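Local coordinates for imelysin-like protein (Psychrobacter arcticus, PDB 3PF0) that is of unknown function but belongs to the imelysin-like (peptidase M75) family and is a putative metalloendopeptidase, at residues L77-Q82 / V189-S194; C85-S91 / S180-C186. All coordinates share one frame; numbering follows the deposited sequence.

Contact 1 of 2, residues L77-Q82 / V189-S194; sequences LHDLAQ and VMSASS
H78 leans across from segment 77-82 of helix 48-84 onto the backbone of segment 189-194 of helix 183-214. Its CB lies 3.5 Å from S193 OG. CG is turned anti to the backbone N (chi1 175°), which carries the ring toward the other helix, and CG itself still lies beside S193 OG. ND1 then donates to M190 O over 2.9 Å, and the acceptor sits at the ring edge, in the ring plane. The bond is bent, with an N-H...O angle of 138°. CE1 skirts the same carbonyl, and S194 CB packs obliquely against the ring, 3.5 Å from ND1. M190 O also takes the helical bond from S194 N, which reaches it from the opposite face of the carbonyl. With an alanine at H78, M190 O would keep its helical bond but would probably lose this second donor, and a gap is likely to open beside S194.

M190 is selenomethionine. Its CG rests on A81 CB at 3.9 Å, and its CE lies against Q82 CB and CG. The two long side chains cross at about a right angle. V189 CG1 meets A81 CB at 3.8 Å. The hydroxyl of S193 donates to V189 O of its own helix, while the same OG lies close to H78 CA. L77 CD2 touches S193 CB.

The axes of the two antiparallel segments come within 8.7 Å, with 162° between their directions. This is side-by-side packing in a helical bundle. Helix 167-176 meets L77 and V189 through L171, and helix 92-112 covers L77 and A81 through L105 and L98.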
loop_
_atom_site.group_PDB
_atom_site.type_symbol
_atom_site.label_atom_id
_atom_site.label_comp_id
_atom_site.label_asym_id
_atom_site.label_seq_id
_atom_site.Cartn_x
_atom_site.Cartn_y
_atom_site.Cartn_z
ATOM N N LEU A 77 10.744 11.243 7.576
ATOM C CA LEU A 77 10.177 12.389 6.869
ATOM C C LEU A 77 9.954 13.532 7.853
ATOM O O LEU A 77 10.354 14.659 7.564
ATOM C CB LEU A 77 8.861 12.037 6.126
ATOM C CG LEU A 77 8.201 13.183 5.302
ATOM C CD1 LEU A 77 9.141 13.719 4.194
ATOM C CD2 LEU A 77 6.868 12.751 4.720
ATOM N N HIS A 78 9.343 13.230 9.034
ATOM C CA HIS A 78 9.097 14.224 10.073
ATOM C C HIS A 78 10.413 14.869 10.539
ATOM O O HIS A 78 10.503 16.093 10.609
ATOM C CB HIS A 78 8.338 13.629 11.290
ATOM C CG HIS A 78 8.198 14.634 12.393
ATOM N ND1 HIS A 78 7.176 15.581 12.381
ATOM C CD2 HIS A 78 9.045 14.922 13.410
ATOM C CE1 HIS A 78 7.406 16.370 13.422
ATOM N NE2 HIS A 78 8.517 16.011 14.073
ATOM N N ASP A 79 11.408 14.052 10.875
ATOM C CA ASP A 79 12.681 14.536 11.400
ATOM C C ASP A 79 13.419 15.424 10.387
ATOM O O ASP A 79 13.958 16.460 10.794
ATOM C CB ASP A 79 13.570 13.386 11.861
ATOM C CG ASP A 79 14.654 13.864 12.797
ATOM O OD1 ASP A 79 14.340 14.150 13.964
ATOM O OD2 ASP A 79 15.786 14.054 12.337
ATOM N N LEU A 80 13.391 15.053 9.078
ATOM C CA LEU A 80 14.018 15.855 8.031
ATOM C C LEU A 80 13.320 17.195 7.880
ATOM O O LEU A 80 14.006 18.221 7.798
ATOM C CB LEU A 80 14.068 15.116 6.682
ATOM C CG LEU A 80 15.178 14.083 6.554
ATOM C CD1 LEU A 80 15.079 13.357 5.238
ATOM C CD2 LEU A 80 16.562 14.718 6.718
ATOM N N ALA A 81 11.957 17.197 7.898
ATOM C CA ALA A 81 11.131 18.409 7.827
ATOM C C ALA A 81 11.391 19.299 9.048
ATOM O O ALA A 81 11.589 20.495 8.892
ATOM C CB ALA A 81 9.650 18.038 7.743
ATOM N N GLN A 82 11.460 18.708 10.252
ATOM C CA GLN A 82 11.746 19.456 11.481
ATOM C C GLN A 82 13.127 20.151 11.375
ATOM O O GLN A 82 13.277 21.294 11.811
ATOM C CB GLN A 82 11.688 18.512 12.699
ATOM C CG GLN A 82 12.055 19.158 14.032
ATOM C CD GLN A 82 11.891 18.193 15.175
ATOM O OE1 GLN A 82 12.839 17.515 15.585
ATOM N NE2 GLN A 82 10.677 18.110 15.714
ATOM N N VAL A 189 3.663 20.174 6.963
ATOM C CA VAL A 189 4.438 18.985 6.589
ATOM C C VAL A 189 4.906 18.274 7.861
ATOM O O VAL A 189 4.827 17.044 7.930
ATOM C CB VAL A 189 5.598 19.340 5.606
ATOM C CG1 VAL A 189 6.587 18.181 5.437
ATOM C CG2 VAL A 189 5.038 19.784 4.245
HETATM N N MSE A 190 5.318 19.050 8.879
HETATM C CA MSE A 190 5.733 18.516 10.176
HETATM C C MSE A 190 4.548 17.917 10.917
HETATM O O MSE A 190 4.665 16.804 11.440
HETATM C CB MSE A 190 6.389 19.606 11.026
HETATM C CG MSE A 190 7.794 19.976 10.563
HETATM SE SE MSE A 190 8.427 21.541 11.525
HETATM C CE MSE A 190 8.590 20.762 13.328
ATOM N N SER A 191 3.393 18.626 10.921
ATOM C CA SER A 191 2.159 18.160 11.586
ATOM C C SER A 191 1.606 16.896 10.940
ATOM O O SER A 191 1.271 15.957 11.656
ATOM C CB SER A 191 1.084 19.242 11.558
ATOM O OG SER A 191 1.479 20.339 12.358
ATOM N N ALA A 192 1.510 16.868 9.590
ATOM C CA ALA A 192 0.957 15.720 8.882
ATOM C C ALA A 192 1.846 14.496 8.986
ATOM O O ALA A 192 1.322 13.425 9.229
ATOM C CB ALA A 192 0.674 16.069 7.425
ATOM N N SER A 193 3.176 14.632 8.849
ATOM C CA SER A 193 4.089 13.488 8.967
ATOM C C SER A 193 4.119 12.960 10.432
ATOM O O SER A 193 4.126 11.740 10.646
ATOM C CB SER A 193 5.485 13.835 8.448
ATOM O OG SER A 193 6.006 15.005 9.053
ATOM N N SER A 194 4.018 13.864 11.425
ATOM C CA SER A 194 3.939 13.494 12.846
ATOM C C SER A 194 2.632 12.745 13.149
ATOM O O SER A 194 2.668 11.713 13.825
ATOM C CB SER A 194 4.041 14.729 13.736
ATOM O OG SER A 194 3.801 14.427 15.103
#

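Contact 2 of 2, residues C85-S91 / S180-C186; sequences CQKAPVS and SLDAGQC
C85 turns SG anti to its carbonyl carbon (chi1 -72°), and C186 holds its own SG at a chi1 of -108°, away from the usual staggered positions. C85 SG and C186 SG join in a disulfide of 2.0 Å, with the C-S-S-C torsion at -83°. V90 CG2 lies 3.7 Å from C186 SG. A88 CB lies more loosely against the same sulfur.

Next to the disulfide the backbones pair. V90 N donates to L181 O at 2.9 Å, and L181 N returns a bond to V90 O at 2.8 Å. Both donors lie in the plane of the carbonyl they meet. This is a single antiparallel bridge, a hydrogen-bonded pair, in a largely helical chain that has no regular strand. P89, preceded by a cis peptide bond, places its CA 3.1 Å from L181 O, a CA-H...O contact. S180 CA makes a similar approach to V90 O. P89 CB also packs on S180 OG.

Helix 183-214 starts one residue beyond the bridge, after D182, its N-cap. D182 forms a capping box with Q185: Q185 N donates to D182 OD1, and D182 N donates to Q185 OE1. Both bonds are nearly straight. V90 CB and L181 CB are 4.2 Å apart, and the L181 side chain packs on L95 and L98 of helix 92-112.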
loop_
_atom_site.group_PDB
_atom_site.type_symbol
_atom_site.label_atom_id
_atom_site.label_comp_id
_atom_site.label_asym_id
_atom_site.label_seq_id
_atom_site.Cartn_x
_atom_site.Cartn_y
_atom_site.Cartn_z
ATOM N N CYS A 85 12.957 22.928 8.208
ATOM C CA CYS A 85 12.013 24.023 8.436
ATOM C C CYS A 85 12.497 25.078 9.456
ATOM O O CYS A 85 11.931 26.171 9.497
ATOM C CB CYS A 85 10.628 23.488 8.768
ATOM S SG CYS A 85 9.797 22.762 7.328
ATOM N N GLN A 86 13.624 24.823 10.139
ATOM C CA GLN A 86 14.283 25.795 11.008
ATOM C C GLN A 86 14.895 26.939 10.155
ATOM O O GLN A 86 15.072 28.054 10.654
ATOM C CB GLN A 86 15.353 25.111 11.861
ATOM C CG GLN A 86 14.770 24.417 13.082
ATOM C CD GLN A 86 15.840 23.783 13.932
ATOM O OE1 GLN A 86 16.035 22.560 13.913
ATOM N NE2 GLN A 86 16.548 24.599 14.706
ATOM N N LYS A 87 15.184 26.660 8.868
ATOM C CA LYS A 87 15.727 27.633 7.912
ATOM C C LYS A 87 14.701 27.876 6.772
ATOM O O LYS A 87 15.045 27.811 5.589
ATOM C CB LYS A 87 17.099 27.178 7.370
ATOM C CG LYS A 87 18.194 27.074 8.433
ATOM C CD LYS A 87 19.492 26.510 7.867
ATOM C CE LYS A 87 20.494 26.198 8.954
ATOM N NZ LYS A 87 21.811 25.782 8.397
ATOM N N ALA A 88 13.428 28.149 7.149
ATOM C CA ALA A 88 12.323 28.436 6.227
ATOM C C ALA A 88 12.513 29.818 5.571
ATOM O O ALA A 88 13.012 30.733 6.238
ATOM C CB ALA A 88 10.989 28.374 6.961
ATOM N N PRO A 89 12.177 30.004 4.267
ATOM C CA PRO A 89 11.544 29.046 3.336
ATOM C C PRO A 89 12.471 27.898 2.908
ATOM O O PRO A 89 13.686 28.075 2.782
ATOM C CB PRO A 89 11.133 29.931 2.150
ATOM C CG PRO A 89 12.126 31.054 2.165
ATOM C CD PRO A 89 12.363 31.323 3.630
ATOM N N VAL A 90 11.884 26.709 2.720
ATOM C CA VAL A 90 12.615 25.508 2.318
ATOM C C VAL A 90 12.466 25.329 0.799
ATOM O O VAL A 90 11.352 25.295 0.290
ATOM C CB VAL A 90 12.149 24.259 3.121
ATOM C CG1 VAL A 90 12.842 22.984 2.638
ATOM C CG2 VAL A 90 12.379 24.454 4.614
ATOM N N SER A 91 13.597 25.247 0.087
ATOM C CA SER A 91 13.653 25.044 -1.362
ATOM C C SER A 91 14.925 24.262 -1.728
ATOM O O SER A 91 15.597 23.734 -0.835
ATOM C CB SER A 91 13.598 26.384 -2.098
ATOM O OG SER A 91 14.663 27.237 -1.706
ATOM N N SER A 180 8.916 25.824 -3.265
ATOM C CA SER A 180 9.311 26.434 -2.003
ATOM C C SER A 180 8.243 26.212 -0.941
ATOM O O SER A 180 7.050 26.271 -1.249
ATOM C CB SER A 180 9.533 27.933 -2.205
ATOM O OG SER A 180 9.996 28.569 -1.027
ATOM N N LEU A 181 8.674 25.952 0.307
ATOM C CA LEU A 181 7.790 25.800 1.467
ATOM C C LEU A 181 7.962 26.997 2.370
ATOM O O LEU A 181 9.075 27.231 2.840
ATOM C CB LEU A 181 8.078 24.511 2.284
ATOM C CG LEU A 181 7.807 23.134 1.677
ATOM C CD1 LEU A 181 8.303 22.043 2.612
ATOM C CD2 LEU A 181 6.328 22.904 1.448
ATOM N N ASP A 182 6.884 27.745 2.638
ATOM C CA ASP A 182 6.962 28.873 3.571
ATOM C C ASP A 182 6.703 28.354 5.002
ATOM O O ASP A 182 6.485 27.149 5.178
ATOM C CB ASP A 182 6.019 30.033 3.177
ATOM C CG ASP A 182 4.521 29.761 3.177
ATOM O OD1 ASP A 182 4.076 28.851 3.914
ATOM O OD2 ASP A 182 3.786 30.503 2.492
ATOM N N ALA A 183 6.729 29.249 6.012
ATOM C CA ALA A 183 6.547 28.883 7.417
ATOM C C ALA A 183 5.266 28.041 7.676
ATOM O O ALA A 183 5.352 27.019 8.366
ATOM C CB ALA A 183 6.546 30.128 8.290
ATOM N N GLY A 184 4.123 28.464 7.113
ATOM C CA GLY A 184 2.845 27.767 7.250
ATOM C C GLY A 184 2.838 26.396 6.596
ATOM O O GLY A 184 2.367 25.425 7.198
ATOM N N GLN A 185 3.396 26.296 5.366
ATOM C CA GLN A 185 3.500 25.024 4.641
ATOM C C GLN A 185 4.443 24.047 5.377
ATOM O O GLN A 185 4.183 22.847 5.411
ATOM C CB GLN A 185 3.968 25.254 3.202
ATOM C CG GLN A 185 2.826 25.654 2.281
ATOM C CD GLN A 185 3.267 26.496 1.106
ATOM O OE1 GLN A 185 4.438 26.893 0.962
ATOM N NE2 GLN A 185 2.319 26.798 0.240
ATOM N N CYS A 186 5.498 24.588 6.004
ATOM C CA CYS A 186 6.474 23.856 6.808
ATOM C C CYS A 186 5.821 23.235 8.041
ATOM O O CYS A 186 6.065 22.062 8.338
ATOM C CB CYS A 186 7.618 24.775 7.198
ATOM S SG CYS A 186 9.150 24.424 6.319
#

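In the fold
Contact 1 joins helix 48-84 to helix 183-214. Contact 2 joins the loop after helix 48-84 to the residues that lead into and begin helix 183-214. In chain order the segments run 77-82, 85-91, 180-186 and 189-194, so both segments of contact 2 fall between those of contact 1. The centres of the two contacts are about 12 Å apart. They touch where M190 SE packs on C85 CB, 4.0 Å away. The antiparallel helix pair is thus tied covalently near its end, where one helix finishes and the other starts. All four segments belong to the imelysin-like part of the chain.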